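Local coordinates for cobalamin biosynthesis protein CobN (Mycobacterium tuberculosis, PDB 7C6O) that probably serves as the catalytic subunit of cobaltochelatase, the enzyme that inserts cobalt into the corrin ring during cobalamin biosynthesis, at residues Ala661-Asp666 and Thr1116-Arg1120; Lys367-Leu371 and Gly546-His550; Pro734-Leu740 and Asn783-Val789; Arg989-Thr993 and Gly1035-Arg1041; Pro510-Gly514 and Pro524-Pro528. All coordinates share one frame; numbering follows the deposited sequence. Where two conformers were deposited one is given.

How the contacts relate
The five contacts are spread through one large chain, and none touches another. Contact 5 lies within the span of chain that contact 2 brackets, about 13 Å away at the nearest atoms; both adjoin the sheet that holds strands 369-373, 503-507 and 551-555. Contacts 3 and 4 fall within the much longer span bracketed by contact 1, with contact 3 about 12 Å from it and contact 4 about 31 Å, between nearest atoms. Contacts 4 and 5 come within about 10 Å of each other although they belong to distant parts of the sequence. The bound sodium ion, held by D125 and S127, has no ligand among these residues, and no corrin is present.

Contact 1: Ala661-Asp666 and Thr1116-Arg1120; sequences AKMDHD and TRVFR
R1120 reaches out of helix 1111-1123 to join D666 and A661, at the point where helix 647-660 ends and a short helical turn begins. Its path from CB illustrates how one arginine can tie two polar groups together. CG stands anti to the carbonyl carbon (chi1 -66°), and the chain runs extended from there to NE. R1120 CG passes 3.7 Å from D666 OD2, and CD is closer, 3.2 Å from the same oxygen. R1120 NE donates to D666 OD2 over 2.6 Å, meeting it from above the carboxylate plane. R1120 NH2 reaches D666 OD1 at 2.9 Å on the syn side, though well out of the carboxylate plane. This makes a side-on, two-nitrogen salt bridge, with carboxylate and guanidinium planes 35° apart rather than flush. R1120 NH2 gives a further bond to A661 O at 3.0 Å, while NH1 and A661 O share a bridging water. M663 CG covers one face of the group, off toward the rim, 3.7 Å from R1120 NH2. W688 and W1163 also touch the arginine.

Beside the ion pair, T1116 CG2 packs 3.4 Å from H665 CE1. T1116 OG1 bonds back to E1113 O in its own helix, and a water links it to D666 O.

K662, with positive phi, closes the preceding helix in a Schellman motif, which leaves A661 O near a helix C-terminus. That carbonyl and the buried carboxylate of D666 would both be expected to stabilise a positive charge on R1120, and the bonds made by NE and NH2 fix the rotation of its guanidinium group.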
# COMPACT_ATOMS: atom_id res chain seq x y z
N ALA A 661 -21.82 28.14 24.10
CA ALA A 661 -21.22 26.84 23.80
C ALA A 661 -19.99 26.94 22.91
O ALA A 661 -19.44 25.90 22.53
CB ALA A 661 -22.26 25.92 23.14
N LYS A 662 -19.55 28.15 22.56
CA LYS A 662 -18.40 28.40 21.70
C LYS A 662 -18.61 27.90 20.28
O LYS A 662 -17.64 27.65 19.55
CB LYS A 662 -17.11 27.79 22.28
CG LYS A 662 -16.85 28.13 23.74
CD LYS A 662 -16.79 29.63 23.96
CE LYS A 662 -15.57 30.24 23.29
NZ LYS A 662 -15.56 31.72 23.46
N MET A 663 -19.86 27.73 19.85
CA MET A 663 -20.11 27.27 18.49
C MET A 663 -19.82 28.33 17.45
O MET A 663 -19.72 28.00 16.26
CB MET A 663 -21.56 26.80 18.35
CG MET A 663 -21.88 25.58 19.18
SD MET A 663 -23.66 25.29 19.22
CE MET A 663 -23.73 23.85 20.28
N ASP A 664 -19.66 29.59 17.85
CA ASP A 664 -19.21 30.61 16.92
C ASP A 664 -17.81 30.30 16.39
O ASP A 664 -17.45 30.78 15.31
CB ASP A 664 -19.25 32.00 17.57
CG ASP A 664 -18.52 32.04 18.90
OD1 ASP A 664 -18.46 31.00 19.59
OD2 ASP A 664 -18.02 33.12 19.27
N HIS A 665 -17.03 29.51 17.13
CA HIS A 665 -15.76 29.03 16.60
C HIS A 665 -15.98 27.99 15.50
O HIS A 665 -15.40 28.09 14.42
CB HIS A 665 -14.91 28.45 17.74
CG HIS A 665 -13.57 27.96 17.30
ND1 HIS A 665 -13.13 26.67 17.51
CD2 HIS A 665 -12.56 28.60 16.66
CE1 HIS A 665 -11.91 26.53 17.02
NE2 HIS A 665 -11.54 27.69 16.50
N ASP A 666 -16.84 27.00 15.77
CA ASP A 666 -17.18 26.01 14.75
C ASP A 666 -17.72 26.67 13.49
O ASP A 666 -17.40 26.26 12.37
CB ASP A 666 -18.23 25.03 15.29
CG ASP A 666 -17.81 24.39 16.59
OD1 ASP A 666 -17.60 25.13 17.58
OD2 ASP A 666 -17.73 23.15 16.63
N THR A 1116 -12.76 21.18 14.39
CA THR A 1116 -13.89 21.32 15.31
C THR A 1116 -14.99 20.31 15.00
O THR A 1116 -15.66 19.85 15.92
CB THR A 1116 -14.45 22.75 15.26
OG1 THR A 1116 -14.90 23.05 13.93
CG2 THR A 1116 -13.39 23.75 15.68
N ARG A 1117 -15.18 19.97 13.72
CA ARG A 1117 -16.14 18.92 13.38
C ARG A 1117 -15.74 17.59 14.00
O ARG A 1117 -16.56 16.91 14.62
CB ARG A 1117 -16.26 18.79 11.86
CG ARG A 1117 -17.18 19.80 11.21
CD ARG A 1117 -16.99 19.79 9.70
NE ARG A 1117 -17.97 20.63 9.02
CZ ARG A 1117 -19.01 20.16 8.34
NH1 ARG A 1117 -19.21 18.85 8.25
NH2 ARG A 1117 -19.85 21.00 7.74
N VAL A 1118 -14.47 17.20 13.83
CA VAL A 1118 -13.98 15.96 14.43
C VAL A 1118 -14.05 16.04 15.95
O VAL A 1118 -14.39 15.07 16.62
CB VAL A 1118 -12.55 15.67 13.93
CG1 VAL A 1118 -11.91 14.57 14.75
CG2 VAL A 1118 -12.58 15.28 12.46
N PHE A 1119 -13.74 17.22 16.50
CA PHE A 1119 -13.75 17.39 17.95
C PHE A 1119 -15.14 17.12 18.53
O PHE A 1119 -15.29 16.36 19.49
CB PHE A 1119 -13.28 18.80 18.32
CG PHE A 1119 -12.99 18.99 19.78
CD1 PHE A 1119 -11.77 18.60 20.32
CD2 PHE A 1119 -13.93 19.56 20.62
CE1 PHE A 1119 -11.50 18.78 21.67
CE2 PHE A 1119 -13.66 19.74 21.97
CZ PHE A 1119 -12.45 19.35 22.49
N ARG A 1120 -16.17 17.72 17.93
CA ARG A 1120 -17.51 17.57 18.49
C ARG A 1120 -18.15 16.24 18.08
O ARG A 1120 -18.83 15.61 18.90
CB ARG A 1120 -18.40 18.73 18.06
CG ARG A 1120 -17.98 20.07 18.63
CD ARG A 1120 -19.15 21.02 18.59
NE ARG A 1120 -18.79 22.41 18.86
CZ ARG A 1120 -18.90 22.99 20.05
NH1 ARG A 1120 -19.35 22.31 21.09
NH2 ARG A 1120 -18.55 24.26 20.19
O HOH W 1 -19.65 23.45 23.78
O HOH W 2 -13.86 26.08 12.81
O HOH W 3 -16.89 23.14 11.82

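Contact 2: Lys367-Leu371 and Gly546-His550; sequences KRVAL and GFGAH
R368 and A549 bring the two backbones to 4.8 Å between their CA atoms, with the touching parts running 115° apart. The contact lies at the start of a parallel strand pair: 369-373 begins in one segment, and the other leads into 551-555, its neighbour in a mixed sheet whose strand 503-507 flanks 369-373 on its other edge. H550 N donates to R368 O over 2.7 Å, just before the regular ladder, in which A370 bonds to A551 and V553.

H550 answers with its ring. R368 N donates to H550 ND1 over 2.9 Å, nearly straight at 173° and within the ring plane, so main chain and side chain of the histidine grip the two polar backbone atoms of one residue. The same ring lies over the guanidinium of R368 in the conformer described here: CE1 sits above its centre, with the planes 30° apart. K367 crosses the ring obliquely, its CG 4.0 Å from H550 ND1, while NZ bonds to L815 O and L359 O.

Bent at chi3, the R368 chain brings NE and NH2 to one acceptor, G548 O. R368 NH2 meets G548 O at 2.9 Å, in the carbonyl plane and on a lone pair, whereas NE comes from above that plane; the lengths of both bonds belong to one of two deposited conformers, and that of NE is short and doubtful.

On the sheet side, the ring of F547 reaches the strand, with CG anti to the backbone N, and A549 CB lies in the plane of that ring. A370 CB comes 4.3 Å from A549 CB, and F547 CZ rests 3.6 Å from V369 O.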
# COMPACT_ATOMS: atom_id res chain seq x y z
N LYS A 367 4.70 -26.50 16.99
CA LYS A 367 4.93 -25.29 16.21
C LYS A 367 5.26 -24.13 17.13
O LYS A 367 4.53 -23.84 18.08
CB LYS A 367 3.70 -24.97 15.36
CG LYS A 367 3.91 -23.85 14.36
CD LYS A 367 2.89 -23.92 13.24
CE LYS A 367 3.13 -25.14 12.36
NZ LYS A 367 2.04 -25.35 11.38
N ARG A 368 6.39 -23.47 16.85
CA ARG A 368 6.82 -22.30 17.61
C ARG A 368 6.44 -21.04 16.85
O ARG A 368 6.75 -20.90 15.67
CB ARG A 368 8.33 -22.35 17.86
CG ARG A 368 8.76 -23.51 18.75
CD ARG A 368 10.27 -23.54 18.97
NE ARG A 368 11.00 -23.64 17.71
CZ ARG A 368 11.40 -24.78 17.16
NH1 ARG A 368 11.14 -25.94 17.75
NH2 ARG A 368 12.06 -24.76 16.01
N VAL A 369 5.75 -20.13 17.54
CA VAL A 369 5.22 -18.92 16.93
C VAL A 369 5.65 -17.71 17.73
O VAL A 369 5.59 -17.71 18.97
CB VAL A 369 3.68 -18.97 16.83
CG1 VAL A 369 3.15 -17.72 16.14
CG2 VAL A 369 3.23 -20.23 16.09
N ALA A 370 6.09 -16.67 17.03
CA ALA A 370 6.38 -15.38 17.63
C ALA A 370 5.23 -14.42 17.33
O ALA A 370 4.88 -14.22 16.16
CB ALA A 370 7.70 -14.81 17.12
N LEU A 371 4.66 -13.83 18.37
CA LEU A 371 3.59 -12.84 18.26
C LEU A 371 4.20 -11.48 18.59
O LEU A 371 4.57 -11.23 19.74
CB LEU A 371 2.44 -13.19 19.20
CG LEU A 371 1.10 -12.46 19.05
CD1 LEU A 371 0.50 -12.73 17.68
CD2 LEU A 371 0.13 -12.87 20.15
N GLY A 546 18.55 -19.53 20.47
CA GLY A 546 17.56 -18.93 19.60
C GLY A 546 16.18 -19.55 19.79
O GLY A 546 16.04 -20.73 20.11
N PHE A 547 15.15 -18.72 19.60
CA PHE A 547 13.78 -19.20 19.76
C PHE A 547 13.42 -20.20 18.67
O PHE A 547 12.74 -21.20 18.93
CB PHE A 547 12.82 -18.01 19.75
CG PHE A 547 11.37 -18.41 19.85
CD1 PHE A 547 10.85 -18.89 21.04
CD2 PHE A 547 10.53 -18.29 18.76
CE1 PHE A 547 9.52 -19.25 21.13
CE2 PHE A 547 9.20 -18.65 18.84
CZ PHE A 547 8.69 -19.13 20.03
N GLY A 548 13.86 -19.95 17.43
CA GLY A 548 13.57 -20.86 16.34
C GLY A 548 12.11 -20.89 15.95
O GLY A 548 11.51 -21.96 15.82
N ALA A 549 11.52 -19.71 15.76
CA ALA A 549 10.12 -19.62 15.37
C ALA A 549 9.88 -20.25 14.01
O ALA A 549 10.69 -20.10 13.09
CB ALA A 549 9.67 -18.15 15.34
N HIS A 550 8.76 -20.97 13.88
CA HIS A 550 8.32 -21.42 12.57
C HIS A 550 7.67 -20.29 11.77
O HIS A 550 7.69 -20.32 10.54
CB HIS A 550 7.35 -22.59 12.71
CG HIS A 550 8.00 -23.84 13.20
ND1 HIS A 550 7.85 -24.30 14.49
CD2 HIS A 550 8.81 -24.73 12.58
CE1 HIS A 550 8.54 -25.42 14.64
NE2 HIS A 550 9.13 -25.70 13.49

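Contact 3: Pro734-Leu740 and Asn783-Val789; sequences PGLRQAL and NADAAAV
V789 and A739 bury more surface here than any other residues, and with P734 they join a short helical turn at 736-739 to the first turns of helix 784-801. It is a small example of helix packing beside an N-cap, with N783 as the capping residue.

V789 uses its two branches separately. With V789 CG1 anti to the backbone N (chi1 175°), that methyl goes to the leucine side, 3.8 Å from L736 CG. V789 CG2 turns to the proline, lying 3.8 Å from P734 CD and closer still, 3.4 Å, to P734 O. The valine thus fits between two residues of the incoming segment, and L721 of helix 710-722 touches both it and L736.

A739 supplies the close approach of the backbones. A739 CB points at the start of the helix and meets D785 CB at 3.6 Å. A739 CB also comes within 4.3 Å of A786 CB, small side chains on both sides letting the helical turns draw near. L740 extends the apolar strip, its CD2 resting against A786 CB.

At the end of this strip N783 has two roles. N783 ND2 makes a weak, bent bond to A739 O, with an N-H...O angle of 128°. N783 OD1 accepts the capping bond from A786 N over 3.1 Å, from well above the amide plane, and A739 CB packs against that same A786 N at 3.6 Å.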
# COMPACT_ATOMS: atom_id res chain seq x y z
N PRO A 734 -28.42 2.05 -5.78
CA PRO A 734 -28.21 3.37 -5.18
C PRO A 734 -28.04 3.24 -3.67
O PRO A 734 -28.15 2.16 -3.09
CB PRO A 734 -29.50 4.11 -5.53
CG PRO A 734 -30.54 3.03 -5.52
CD PRO A 734 -29.85 1.78 -6.02
N GLY A 735 -27.76 4.38 -3.03
CA GLY A 735 -27.80 4.42 -1.58
C GLY A 735 -29.21 4.20 -1.07
O GLY A 735 -30.20 4.50 -1.74
N LEU A 736 -29.31 3.65 0.14
CA LEU A 736 -30.61 3.35 0.71
C LEU A 736 -31.44 4.61 0.89
O LEU A 736 -32.63 4.64 0.55
CB LEU A 736 -30.45 2.63 2.05
CG LEU A 736 -31.43 1.51 2.41
CD1 LEU A 736 -31.59 1.44 3.91
CD2 LEU A 736 -32.79 1.65 1.72
N ARG A 737 -30.84 5.67 1.42
CA ARG A 737 -31.57 6.92 1.61
C ARG A 737 -31.80 7.64 0.29
O ARG A 737 -32.76 8.41 0.16
CB ARG A 737 -30.84 7.81 2.62
CG ARG A 737 -30.55 7.10 3.94
CD ARG A 737 -30.11 8.06 5.04
NE ARG A 737 -29.01 8.93 4.63
CZ ARG A 737 -28.28 9.65 5.47
NH1 ARG A 737 -28.51 9.60 6.77
NH2 ARG A 737 -27.30 10.42 5.00
N GLN A 738 -30.93 7.41 -0.70
CA GLN A 738 -31.19 7.91 -2.05
C GLN A 738 -32.45 7.27 -2.62
O GLN A 738 -33.33 7.96 -3.14
CB GLN A 738 -29.99 7.63 -2.95
CG GLN A 738 -28.89 8.66 -2.88
CD GLN A 738 -27.72 8.33 -3.79
OE1 GLN A 738 -27.56 7.18 -4.21
NE2 GLN A 738 -26.90 9.32 -4.10
N ALA A 739 -32.54 5.94 -2.53
CA ALA A 739 -33.74 5.24 -2.99
C ALA A 739 -34.98 5.66 -2.21
O ALA A 739 -36.10 5.46 -2.70
CB ALA A 739 -33.54 3.73 -2.89
N LEU A 740 -34.80 6.22 -1.02
CA LEU A 740 -35.91 6.71 -0.22
C LEU A 740 -36.19 8.19 -0.41
O LEU A 740 -37.09 8.72 0.24
CB LEU A 740 -35.66 6.42 1.27
CG LEU A 740 -35.73 4.95 1.70
CD1 LEU A 740 -35.48 4.83 3.20
CD2 LEU A 740 -37.08 4.35 1.33
N ASN A 783 -41.46 0.56 -2.44
CA ASN A 783 -40.46 1.31 -3.18
C ASN A 783 -39.56 0.31 -3.90
O ASN A 783 -38.81 -0.44 -3.26
CB ASN A 783 -39.66 2.20 -2.23
CG ASN A 783 -38.78 3.20 -2.96
OD1 ASN A 783 -38.13 2.89 -3.96
ND2 ASN A 783 -38.76 4.43 -2.45
N ALA A 784 -39.64 0.28 -5.24
CA ALA A 784 -38.87 -0.69 -6.01
C ALA A 784 -37.37 -0.48 -5.83
O ALA A 784 -36.62 -1.45 -5.69
CB ALA A 784 -39.25 -0.60 -7.49
N ASP A 785 -36.92 0.78 -5.84
CA ASP A 785 -35.50 1.06 -5.66
C ASP A 785 -35.04 0.64 -4.27
O ASP A 785 -33.98 0.01 -4.11
CB ASP A 785 -35.22 2.54 -5.90
CG ASP A 785 -35.29 2.91 -7.37
OD1 ASP A 785 -34.85 2.10 -8.21
OD2 ASP A 785 -35.79 4.01 -7.68
N ALA A 786 -35.81 0.98 -3.24
CA ALA A 786 -35.45 0.59 -1.88
C ALA A 786 -35.43 -0.92 -1.71
O ALA A 786 -34.57 -1.47 -1.01
CB ALA A 786 -36.40 1.24 -0.87
N ALA A 787 -36.38 -1.61 -2.36
CA ALA A 787 -36.39 -3.07 -2.28
C ALA A 787 -35.17 -3.68 -2.95
O ALA A 787 -34.65 -4.70 -2.48
CB ALA A 787 -37.67 -3.62 -2.90
N ALA A 788 -34.68 -3.06 -4.03
CA ALA A 788 -33.48 -3.56 -4.68
C ALA A 788 -32.26 -3.40 -3.79
O ALA A 788 -31.36 -4.24 -3.79
CB ALA A 788 -33.27 -2.85 -6.02
N VAL A 789 -32.21 -2.31 -3.01
CA VAL A 789 -31.11 -2.11 -2.08
C VAL A 789 -31.17 -3.14 -0.95
O VAL A 789 -30.15 -3.74 -0.58
CB VAL A 789 -31.11 -0.67 -1.53
CG1 VAL A 789 -30.03 -0.50 -0.48
CG2 VAL A 789 -30.93 0.32 -2.67

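Contact 4: Arg989-Thr993 and Gly1035-Arg1041; sequences RRATT and GRDLDGR
R989 and L1038 approach from opposite directions and form the dense part of this contact. L1038 CD1 sits over the centre of the R989 guanidinium, 3.8 Å from CZ, while CD2 of the same leucine packs 3.8 Å from R989 CG. The arginine is folded to do this: bends at chi2 (73°) and chi3 (-80°) fold the chain so that its guanidinium face lies against the leucine. R989 NH1 donates to R1036 O over 2.8 Å, in the carbonyl plane and on a lone pair. NH2 makes weak bonds to T992 O and OG1 and a salt bridge to D956 of helix 949-963, so polar partners round its edge hold the flat group in place. T993 also packs on the leucine, its OG1 3.9 Å from L1038 CD1.

L1038 owes its position to the hairpin joining strands 1032-1034 and 1041-1042. A type I' turn runs from L1038 to R1041, and G1040 and R1041 both face A1033, a G1 beta bulge at the edge of a mixed sheet.

Past the bulge lies solvent-exposed R1041. L1038 CD2 covers one face of its guanidinium too, but its approach to R989 and R990 is looser: the extended chain brings R1041 NH2 only to 3.8 Å from R990 CG, the two side chains crossing at about a right angle. R990 directs its own charge to D1046. A water links R1041 to T993 instead, accepting from R1041 NH2 at 2.9 Å and donating to T993 OG1 at 2.8 Å.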
# COMPACT_ATOMS: atom_id res chain seq x y z
N ARG A 989 15.35 22.28 -15.62
CA ARG A 989 14.86 21.15 -14.83
C ARG A 989 14.51 21.59 -13.41
O ARG A 989 13.50 21.15 -12.85
CB ARG A 989 15.90 20.03 -14.81
CG ARG A 989 15.63 18.91 -13.80
CD ARG A 989 14.48 17.99 -14.23
NE ARG A 989 13.17 18.55 -13.93
CZ ARG A 989 12.03 17.87 -13.97
NH1 ARG A 989 12.03 16.58 -14.29
NH2 ARG A 989 10.88 18.47 -13.68
N ARG A 990 15.33 22.46 -12.81
CA ARG A 990 15.01 22.97 -11.48
C ARG A 990 13.75 23.82 -11.52
O ARG A 990 12.92 23.76 -10.59
CB ARG A 990 16.18 23.78 -10.93
CG ARG A 990 17.42 22.97 -10.59
CD ARG A 990 18.42 23.83 -9.84
NE ARG A 990 17.79 24.47 -8.69
CZ ARG A 990 18.35 25.45 -7.97
NH1 ARG A 990 19.56 25.90 -8.29
NH2 ARG A 990 17.69 25.97 -6.95
N ALA A 991 13.56 24.60 -12.58
CA ALA A 991 12.43 25.51 -12.67
C ALA A 991 11.10 24.78 -12.80
O ALA A 991 10.05 25.38 -12.50
CB ALA A 991 12.61 26.47 -13.85
N THR A 992 11.10 23.53 -13.24
CA THR A 992 9.87 22.75 -13.36
C THR A 992 9.75 21.68 -12.28
O THR A 992 8.89 20.79 -12.40
CB THR A 992 9.78 22.10 -14.74
OG1 THR A 992 10.91 21.24 -14.95
CG2 THR A 992 9.75 23.17 -15.83
N THR A 993 10.58 21.73 -11.25
CA THR A 993 10.53 20.75 -10.18
C THR A 993 9.35 21.06 -9.27
O THR A 993 9.24 22.18 -8.75
CB THR A 993 11.84 20.74 -9.39
OG1 THR A 993 12.90 20.30 -10.25
CG2 THR A 993 11.75 19.80 -8.20
N GLY A 1035 10.90 12.74 -10.18
CA GLY A 1035 10.59 13.00 -11.56
C GLY A 1035 11.75 12.64 -12.46
O GLY A 1035 12.77 12.12 -12.02
N ARG A 1036 11.57 12.92 -13.75
CA ARG A 1036 12.59 12.57 -14.74
C ARG A 1036 13.89 13.32 -14.46
O ARG A 1036 13.90 14.55 -14.32
CB ARG A 1036 12.10 12.89 -16.15
CG ARG A 1036 10.91 12.05 -16.61
CD ARG A 1036 10.69 12.21 -18.11
NE ARG A 1036 9.37 11.74 -18.54
CZ ARG A 1036 9.12 10.51 -18.98
NH1 ARG A 1036 10.10 9.61 -19.04
NH2 ARG A 1036 7.90 10.17 -19.35
N ASP A 1037 14.99 12.57 -14.38
CA ASP A 1037 16.32 13.09 -14.07
C ASP A 1037 16.40 13.73 -12.69
O ASP A 1037 17.33 14.49 -12.40
CB ASP A 1037 16.80 14.09 -15.13
CG ASP A 1037 16.87 13.48 -16.52
OD1 ASP A 1037 17.26 12.30 -16.62
OD2 ASP A 1037 16.53 14.18 -17.49
N LEU A 1038 15.43 13.43 -11.82
CA LEU A 1038 15.47 13.87 -10.43
C LEU A 1038 15.74 12.70 -9.49
O LEU A 1038 16.78 12.67 -8.82
CB LEU A 1038 14.16 14.57 -10.06
CG LEU A 1038 13.88 15.85 -10.85
CD1 LEU A 1038 12.52 16.43 -10.50
CD2 LEU A 1038 14.98 16.88 -10.62
N ASP A 1039 14.82 11.73 -9.42
CA ASP A 1039 15.05 10.43 -8.78
C ASP A 1039 15.45 10.55 -7.31
O ASP A 1039 16.23 9.74 -6.81
CB ASP A 1039 16.10 9.63 -9.56
CG ASP A 1039 15.69 9.39 -11.00
OD1 ASP A 1039 14.51 9.06 -11.24
OD2 ASP A 1039 16.55 9.55 -11.89
N GLY A 1040 14.92 11.55 -6.62
CA GLY A 1040 15.15 11.68 -5.19
C GLY A 1040 16.37 12.46 -4.78
O GLY A 1040 16.74 12.41 -3.60
N ARG A 1041 17.01 13.19 -5.69
CA ARG A 1041 18.14 14.02 -5.30
C ARG A 1041 17.68 15.11 -4.34
O ARG A 1041 16.54 15.58 -4.40
CB ARG A 1041 18.79 14.64 -6.54
CG ARG A 1041 17.99 15.77 -7.18
CD ARG A 1041 18.69 16.32 -8.41
NE ARG A 1041 18.05 17.54 -8.91
CZ ARG A 1041 18.34 18.11 -10.07
NH1 ARG A 1041 19.25 17.57 -10.87
NH2 ARG A 1041 17.71 19.21 -10.45
O HOH W 4 15.34 20.12 -8.96

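Contact 5: Pro510-Gly514 and Pro524-Pro528; sequences PRGFG and PDLPP
R511 and L526 supply the polar side of this contact. The guanidinium addresses L526 O end-on, NH1 and NH2 both donating to that single oxygen, which lies near the guanidinium plane. NH2 approaches in the carbonyl plane and NH1 from above it. The bonds are very short for their kind and belong to one of two deposited conformers of R511, so their exact lengths are doubtful. A bend at chi2 (78°) swings the arginine tip across to the partner loop. P527 O, the next carbonyl along, bonds to W474 NE1 of helix 464-474.

Aromatic contact comes next. L526 CD2 stands 3.8 Å from the centroid of the F513 ring and 11° off its normal, a CH-pi interaction squarely over the face. On the same ring, F513 CE2 lies above the centre of the R511 guanidinium, so the phenylalanine meets both the leucine and the arginine. W1029 brings a further ring against F513.

The two segments lie in the loops before and after helix 517-522, and their meeting closes a compact loop-helix-loop connection between strand 503-507 and helix 530-539. A519 and I520 of that helix touch F513 from within the connection.

Van der Waals packing completes the contact. L526 has CG anti to its own amide nitrogen (chi1 178°), and L526 CB rests 3.7 Å from F513 CZ. Farther out, L526 CD2 lies 3.7 Å from the carbonyl carbon G512 C.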
# COMPACT_ATOMS: atom_id res chain seq x y z
N PRO A 510 12.59 -0.85 19.34
CA PRO A 510 12.42 0.55 18.93
C PRO A 510 13.25 0.89 17.70
O PRO A 510 14.34 0.35 17.48
CB PRO A 510 12.91 1.33 20.16
CG PRO A 510 13.84 0.41 20.84
CD PRO A 510 13.31 -0.98 20.61
N ARG A 511 12.70 1.79 16.90
CA ARG A 511 13.36 2.22 15.67
C ARG A 511 14.71 2.88 15.96
O ARG A 511 15.67 2.71 15.20
CB ARG A 511 12.44 3.17 14.91
CG ARG A 511 13.01 3.76 13.65
CD ARG A 511 12.98 2.77 12.49
NE ARG A 511 13.43 3.43 11.27
CZ ARG A 511 14.70 3.64 10.98
NH1 ARG A 511 15.65 3.25 11.81
NH2 ARG A 511 15.03 4.26 9.85
N GLY A 512 14.79 3.64 17.05
CA GLY A 512 16.04 4.25 17.47
C GLY A 512 16.05 5.77 17.52
O GLY A 512 17.06 6.34 17.97
N PHE A 513 15.00 6.46 17.08
CA PHE A 513 15.03 7.92 17.08
C PHE A 513 14.88 8.51 18.48
O PHE A 513 15.30 9.65 18.70
CB PHE A 513 13.94 8.48 16.16
CG PHE A 513 14.22 8.29 14.71
CD1 PHE A 513 15.17 9.07 14.07
CD2 PHE A 513 13.56 7.32 13.97
CE1 PHE A 513 15.45 8.90 12.72
CE2 PHE A 513 13.83 7.14 12.63
CZ PHE A 513 14.77 7.93 12.00
N GLY A 514 14.31 7.76 19.42
CA GLY A 514 14.29 8.22 20.80
C GLY A 514 15.66 8.22 21.43
O GLY A 514 15.95 9.04 22.31
N PRO A 524 16.93 10.73 8.34
CA PRO A 524 15.76 9.88 8.06
C PRO A 524 16.14 8.45 7.72
O PRO A 524 15.32 7.55 7.90
CB PRO A 524 15.08 10.59 6.88
CG PRO A 524 16.16 11.41 6.25
CD PRO A 524 17.05 11.84 7.37
N ASP A 525 17.38 8.22 7.27
CA ASP A 525 17.88 6.89 6.92
C ASP A 525 18.57 6.18 8.07
O ASP A 525 19.43 5.32 7.84
CB ASP A 525 18.83 6.98 5.71
CG ASP A 525 19.87 8.07 5.87
OD1 ASP A 525 19.79 8.85 6.85
OD2 ASP A 525 20.77 8.15 5.01
N LEU A 526 18.23 6.53 9.31
CA LEU A 526 18.80 5.88 10.49
C LEU A 526 18.65 4.37 10.38
O LEU A 526 17.52 3.87 10.26
CB LEU A 526 18.12 6.39 11.75
CG LEU A 526 18.58 5.76 13.07
CD1 LEU A 526 20.02 6.17 13.37
CD2 LEU A 526 17.65 6.13 14.22
N PRO A 527 19.74 3.61 10.40
CA PRO A 527 19.64 2.15 10.27
C PRO A 527 19.14 1.53 11.56
O PRO A 527 19.16 2.17 12.62
CB PRO A 527 21.09 1.73 9.97
CG PRO A 527 21.91 2.77 10.65
CD PRO A 527 21.14 4.06 10.50
N PRO A 528 18.66 0.28 11.51
CA PRO A 528 18.30 -0.41 12.75
C PRO A 528 19.53 -0.60 13.63
O PRO A 528 20.65 -0.73 13.14
CB PRO A 528 17.74 -1.75 12.26
CG PRO A 528 18.41 -1.97 10.94
CD PRO A 528 18.51 -0.59 10.33